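Side-chain contacts in endo-beta-mannanase (Rhizomucor miehei, PDB 4QP0), which probably hydrolyses internal beta-1,4-mannosidic linkages of mannans, galactomannans and glucomannans at random, as a secreted glycoside hydrolase of family 5: residues G115-Y120 with D131-T136; Y120-G125 with G182-S187. All coordinates share one frame; numbering follows the deposited sequence.

Contact 1. Residues G115-Y120 with D131-T136; sequences GGMDYY and DFYTNT. With SO4 (sulfate ion), chain B.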
loop_
_atom_site.group_PDB
_atom_site.type_symbol
_atom_site.label_atom_id
_atom_site.label_comp_id
_atom_site.label_asym_id
_atom_site.label_seq_id
_atom_site.Cartn_x
_atom_site.Cartn_y
_atom_site.Cartn_z
ATOM N N GLY A 115 -9.278 8.978 8.230
ATOM C CA GLY A 115 -9.652 8.296 9.464
ATOM C C GLY A 115 -8.613 7.318 9.969
ATOM O O GLY A 115 -8.105 7.474 11.081
ATOM N N GLY A 116 -8.307 6.305 9.158
ATOM C CA GLY A 116 -7.346 5.264 9.523
ATOM C C GLY A 116 -7.635 4.596 10.860
ATOM O O GLY A 116 -8.787 4.518 11.283
ATOM N N MET A 117 -6.582 4.130 11.531
ATOM C CA MET A 117 -6.713 3.381 12.785
ATOM C C MET A 117 -7.290 4.218 13.912
ATOM O O MET A 117 -8.042 3.711 14.740
ATOM C CB MET A 117 -5.357 2.855 13.255
ATOM C CG MET A 117 -4.673 1.873 12.332
ATOM S SD MET A 117 -2.986 1.604 12.895
ATOM C CE MET A 117 -2.388 0.539 11.587
ATOM N N ASP A 118 -6.905 5.491 13.955
ATOM C CA ASP A 118 -7.279 6.383 15.057
ATOM C C ASP A 118 -8.804 6.569 15.180
ATOM O O ASP A 118 -9.320 6.818 16.277
ATOM C CB ASP A 118 -6.551 7.741 14.936
ATOM C CG ASP A 118 -5.077 7.685 15.393
ATOM O OD1 ASP A 118 -4.610 6.619 15.866
ATOM O OD2 ASP A 118 -4.384 8.723 15.284
ATOM N N TYR A 119 -9.511 6.433 14.059
ATOM C CA TYR A 119 -10.974 6.509 14.045
ATOM C C TYR A 119 -11.588 5.372 14.866
ATOM O O TYR A 119 -12.536 5.584 15.629
ATOM C CB TYR A 119 -11.502 6.469 12.609
ATOM C CG TYR A 119 -12.948 6.907 12.471
ATOM C CD1 TYR A 119 -13.270 8.194 12.027
ATOM C CD2 TYR A 119 -13.995 6.037 12.784
ATOM C CE1 TYR A 119 -14.593 8.594 11.901
ATOM C CE2 TYR A 119 -15.318 6.434 12.659
ATOM C CZ TYR A 119 -15.610 7.706 12.218
ATOM O OH TYR A 119 -16.921 8.088 12.097
ATOM N N TYR A 120 -11.040 4.169 14.694
ATOM C CA TYR A 120 -11.427 3.003 15.470
ATOM C C TYR A 120 -11.187 3.253 16.961
ATOM O O TYR A 120 -12.061 3.008 17.789
ATOM C CB TYR A 120 -10.603 1.784 15.054
ATOM C CG TYR A 120 -10.889 1.181 13.695
ATOM C CD1 TYR A 120 -11.712 0.057 13.569
ATOM C CD2 TYR A 120 -10.284 1.691 12.537
ATOM C CE1 TYR A 120 -11.949 -0.523 12.330
ATOM C CE2 TYR A 120 -10.512 1.117 11.296
ATOM C CZ TYR A 120 -11.342 0.013 11.193
ATOM O OH TYR A 120 -11.565 -0.556 9.960
ATOM N N ASP A 131 -3.642 0.578 20.728
ATOM C CA ASP A 131 -4.816 -0.160 21.218
ATOM C C ASP A 131 -5.391 -1.001 20.085
ATOM O O ASP A 131 -5.890 -2.113 20.310
ATOM C CB ASP A 131 -5.907 0.782 21.744
ATOM C CG ASP A 131 -5.696 1.194 23.195
ATOM O OD1 ASP A 131 -5.031 0.451 23.947
ATOM O OD2 ASP A 131 -6.223 2.256 23.588
ATOM N N PHE A 132 -5.295 -0.458 18.867
ATOM C CA PHE A 132 -5.752 -1.122 17.646
ATOM C C PHE A 132 -5.063 -2.469 17.398
ATOM O O PHE A 132 -5.630 -3.351 16.748
ATOM C CB PHE A 132 -5.551 -0.195 16.441
ATOM C CG PHE A 132 -6.253 -0.653 15.197
ATOM C CD1 PHE A 132 -7.640 -0.677 15.134
ATOM C CD2 PHE A 132 -5.529 -1.054 14.088
ATOM C CE1 PHE A 132 -8.292 -1.101 13.989
ATOM C CE2 PHE A 132 -6.175 -1.472 12.933
ATOM C CZ PHE A 132 -7.557 -1.503 12.887
ATOM N N TYR A 133 -3.853 -2.618 17.936
ATOM C CA TYR A 133 -3.053 -3.831 17.762
ATOM C C TYR A 133 -3.364 -4.935 18.771
ATOM O O TYR A 133 -3.004 -6.093 18.546
ATOM C CB TYR A 133 -1.555 -3.495 17.799
ATOM C CG TYR A 133 -1.116 -2.472 16.763
ATOM C CD1 TYR A 133 -1.729 -2.401 15.512
ATOM C CD2 TYR A 133 -0.073 -1.591 17.027
ATOM C CE1 TYR A 133 -1.326 -1.472 14.567
ATOM C CE2 TYR A 133 0.335 -0.659 16.086
ATOM C CZ TYR A 133 -0.294 -0.606 14.859
ATOM O OH TYR A 133 0.111 0.314 13.913
ATOM N N THR A 134 -4.038 -4.583 19.869
ATOM C CA THR A 134 -4.336 -5.555 20.942
ATOM C C THR A 134 -5.829 -5.751 21.253
ATOM O O THR A 134 -6.285 -6.881 21.464
ATOM C CB THR A 134 -3.566 -5.238 22.246
ATOM O OG1 THR A 134 -3.516 -3.819 22.457
ATOM C CG2 THR A 134 -2.155 -5.786 22.168
ATOM N N ASN A 135 -6.570 -4.645 21.275
ATOM C CA ASN A 135 -7.978 -4.611 21.669
ATOM C C ASN A 135 -8.860 -5.549 20.850
ATOM O O ASN A 135 -9.040 -5.332 19.654
ATOM C CB ASN A 135 -8.493 -3.172 21.560
ATOM C CG ASN A 135 -9.818 -2.969 22.261
ATOM O OD1 ASN A 135 -9.893 -2.979 23.491
ATOM N ND2 ASN A 135 -10.871 -2.766 21.482
ATOM N N THR A 136 -9.417 -6.576 21.499
ATOM C CA THR A 136 -10.239 -7.588 20.808
ATOM C C THR A 136 -11.475 -6.990 20.118
ATOM O O THR A 136 -11.806 -7.372 18.986
ATOM C CB THR A 136 -10.646 -8.751 21.743
ATOM O OG1 THR A 136 -9.474 -9.321 22.331
ATOM C CG2 THR A 136 -11.375 -9.849 20.977
HETATM S S SO4 B . -17.189 11.661 12.050
HETATM O O1 SO4 B . -16.930 11.050 13.371
HETATM O O2 SO4 B . -18.148 12.783 12.188
HETATM O O3 SO4 B . -15.918 12.178 11.483
HETATM O O4 SO4 B . -17.757 10.621 11.152
#

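Contact 2. Residues Y120-G125 with G182-S187; sequences YVKNFG and GDFPAS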
loop_
_atom_site.group_PDB
_atom_site.type_symbol
_atom_site.label_atom_id
_atom_site.label_comp_id
_atom_site.label_asym_id
_atom_site.label_seq_id
_atom_site.Cartn_x
_atom_site.Cartn_y
_atom_site.Cartn_z
ATOM N N TYR A 120 -11.040 4.169 14.694
ATOM C CA TYR A 120 -11.427 3.003 15.470
ATOM C C TYR A 120 -11.187 3.253 16.961
ATOM O O TYR A 120 -12.061 3.008 17.789
ATOM C CB TYR A 120 -10.603 1.784 15.054
ATOM C CG TYR A 120 -10.889 1.181 13.695
ATOM C CD1 TYR A 120 -11.712 0.057 13.569
ATOM C CD2 TYR A 120 -10.284 1.691 12.537
ATOM C CE1 TYR A 120 -11.949 -0.523 12.330
ATOM C CE2 TYR A 120 -10.512 1.117 11.296
ATOM C CZ TYR A 120 -11.342 0.013 11.193
ATOM O OH TYR A 120 -11.565 -0.556 9.960
ATOM N N VAL A 121 -9.993 3.748 17.282
ATOM C CA VAL A 121 -9.558 3.930 18.666
ATOM C C VAL A 121 -10.406 4.964 19.415
ATOM O O VAL A 121 -10.797 4.734 20.562
ATOM C CB VAL A 121 -8.054 4.286 18.746
ATOM C CG1 VAL A 121 -7.591 4.365 20.195
ATOM C CG2 VAL A 121 -7.224 3.255 17.996
ATOM N N LYS A 122 -10.677 6.091 18.761
ATOM C CA LYS A 122 -11.492 7.160 19.327
ATOM C C LYS A 122 -12.890 6.653 19.661
ATOM O O LYS A 122 -13.335 6.753 20.811
ATOM C CB LYS A 122 -11.573 8.333 18.345
ATOM C CG LYS A 122 -12.504 9.465 18.760
ATOM C CD LYS A 122 -12.621 10.547 17.694
ATOM C CE LYS A 122 -13.027 9.983 16.335
ATOM N NZ LYS A 122 -14.113 10.767 15.677
ATOM N N ASN A 123 -13.554 6.080 18.658
ATOM C CA ASN A 123 -14.959 5.680 18.767
ATOM C C ASN A 123 -15.230 4.417 19.598
ATOM O O ASN A 123 -16.349 4.225 20.081
ATOM C CB ASN A 123 -15.596 5.591 17.380
ATOM C CG ASN A 123 -15.663 6.942 16.683
ATOM O OD1 ASN A 123 -14.905 7.209 15.755
ATOM N ND2 ASN A 123 -16.565 7.803 17.139
ATOM N N PHE A 124 -14.222 3.565 19.773
ATOM C CA PHE A 124 -14.365 2.394 20.655
ATOM C C PHE A 124 -14.014 2.661 22.129
ATOM O O PHE A 124 -14.314 1.845 23.005
ATOM C CB PHE A 124 -13.594 1.186 20.108
ATOM C CG PHE A 124 -14.391 0.347 19.148
ATOM C CD1 PHE A 124 -15.373 -0.527 19.616
ATOM C CD2 PHE A 124 -14.169 0.431 17.776
ATOM C CE1 PHE A 124 -16.117 -1.298 18.733
ATOM C CE2 PHE A 124 -14.904 -0.338 16.888
ATOM C CZ PHE A 124 -15.882 -1.201 17.366
ATOM N N GLY A 125 -13.391 3.808 22.392
ATOM C CA GLY A 125 -13.069 4.227 23.753
ATOM C C GLY A 125 -11.603 4.085 24.125
ATOM O O GLY A 125 -11.230 4.309 25.273
ATOM N N GLY A 182 -0.740 11.807 15.958
ATOM C CA GLY A 182 -0.561 12.662 17.129
ATOM C C GLY A 182 -1.776 12.782 18.029
ATOM O O GLY A 182 -1.639 13.097 19.212
ATOM N N ASP A 183 -2.961 12.533 17.474
ATOM C CA ASP A 183 -4.211 12.606 18.238
ATOM C C ASP A 183 -4.283 11.522 19.322
ATOM O O ASP A 183 -4.952 11.700 20.342
ATOM C CB ASP A 183 -5.437 12.532 17.309
ATOM C CG ASP A 183 -5.485 13.676 16.290
ATOM O OD1 ASP A 183 -4.538 13.815 15.479
ATOM O OD2 ASP A 183 -6.486 14.424 16.286
ATOM N N PHE A 184 -3.592 10.407 19.089
ATOM C CA PHE A 184 -3.508 9.315 20.054
ATOM C C PHE A 184 -2.071 8.818 20.179
ATOM O O PHE A 184 -1.435 8.507 19.166
ATOM C CB PHE A 184 -4.446 8.172 19.655
ATOM C CG PHE A 184 -5.901 8.497 19.833
ATOM C CD1 PHE A 184 -6.570 8.125 20.994
ATOM C CD2 PHE A 184 -6.601 9.192 18.847
ATOM C CE1 PHE A 184 -7.908 8.432 21.170
ATOM C CE2 PHE A 184 -7.938 9.508 19.020
ATOM C CZ PHE A 184 -8.593 9.123 20.183
ATOM N N PRO A 185 -1.551 8.753 21.421
ATOM C CA PRO A 185 -0.159 8.371 21.693
ATOM C C PRO A 185 0.056 6.857 21.765
ATOM O O PRO A 185 -0.909 6.094 21.706
ATOM C CB PRO A 185 0.113 9.015 23.056
ATOM C CG PRO A 185 -1.219 9.014 23.735
ATOM C CD PRO A 185 -2.272 9.116 22.658
ATOM N N ALA A 186 1.315 6.441 21.896
ATOM C CA ALA A 186 1.679 5.023 21.961
ATOM C C ALA A 186 1.934 4.559 23.389
ATOM O O ALA A 186 2.502 5.297 24.191
ATOM C CB ALA A 186 2.902 4.757 21.097
ATOM N N SER A 187 1.515 3.333 23.697
ATOM C CA SER A 187 1.752 2.718 25.010
ATOM C C SER A 187 3.190 2.273 25.154
ATOM O O SER A 187 3.890 2.087 24.162
ATOM C CB SER A 187 0.879 1.475 25.194
ATOM O OG SER A 187 -0.478 1.814 25.331
#

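Contact 1. Residues G115-Y120 with D131-T136
Met-117, near the start of helix 116-124, and Phe-132, in the loop that follows the helix, bring the two backbones nearest, their CA atoms 6.7 Å apart. Residues 131-133 have helical backbone angles, and Asp-131 O accepts from both Thr-134 N and Asn-135 N, closing a tight turn before helix 136-151. With its CG anti to the backbone N (chi1 -167°), the Phe-132 ring offers a face to Met-117 and an edge to Tyr-120. Met-117 CB lies over that face, 4.3 Å from the centroid, a CH-pi contact, while Met-117 CG comes to 3.5 Å from Phe-132 CD2. With Tyr-120 the pair is edge-to-face: Phe-132 CE1 sits 3.5 Å from Tyr-120 CG, above the face of the tyrosine, with the planes at 52°. Beyond CG the methionine runs extended, carrying CE to the edge of the Tyr-133 ring, 3.4 Å from its OH; SD meets both rings obliquely. Tyr-133 OH is satisfied at Arg-177 O and Tyr-120 OH at Gln-67. Away from the packing, Tyr-119 OH donates to sulfate O4 at 2.8 Å, an ion probably from the crystallisation liquor. Met-aromatic and edge-to-face packing thus joins helix 116-124 to the loop before helix 136-151, at the TIM-barrel edge.

Contact 2. Residues Y120-G125 with G182-S187
Val-121 and Lys-122, neighbours on helix 116-124, both reach the ring of Phe-184, which projects from the irregular loop between strand 167-171 and helix 192-209. The backbones stay well apart, 8.2 Å between the CA atoms of Val-121 and Phe-184, and just 132 Å² is buried in all, so one aromatic side chain spans the gap. Val-121 comes first: its CG1 branch, anti to the backbone N (chi1 -176°), lies 4.0 Å from Phe-184 CD1, and the two side chains run past each other in opposite directions. At Lys-122 the touching part is the base of the chain. Lys-122 CB stands 3.6 Å from Phe-184 CZ, and Lys-122 CA is equally near that atom, so the far end of the ring rests against the helix backbone itself. Both residues meet the ring obliquely. The lysine then crosses the phenylalanine at about a right angle and bends at chi3 (54°), taking its ammonium end away from the loop toward Tyr-119, with which it forms a cation-pi pair, and toward a sulfate that it meets in a weak, long ion pair. Further along, Phe-124 turns to Trp-69 and helix 136-151. Gly-125, just past the helix, has positive phi (105°) and two weak bonds from its N, to Val-121 O and Lys-122 O, a Schellman motif. On the other segment, Pro-185 is hydrogen-bonded through its backbone to His-129, and Ser-187 N to Asp-130 OD2. The contact is peripheral apolar packing of a helix against the strand-to-helix loop 182-187 of the TIM barrel.

Overall arrangement
From the N terminus, the chain leaves strand 102-106 and enters helix 116-124, which serves both contacts. Contact 1 closes a short loop, with ten residues between its segments, and brings the chain back to the helix before helix 136-151 begins. Contact 2 closes a longer one, 56 residues, passing through helix 136-151 and strand 167-171 before the 182-187 loop returns. The segments alternate, so the two loops cross; Tyr-120 belongs to both ranges but packs across only contact 1. Their centres lie 7 Å apart, and they touch directly: Phe-132 CB packs 4.1 Å from Val-121 CG2, and Asp-118 CG lies 4.1 Å from Phe-184 CD2. Together they fasten helix 116-124 to the segments preceding helices 136-151 and 192-209.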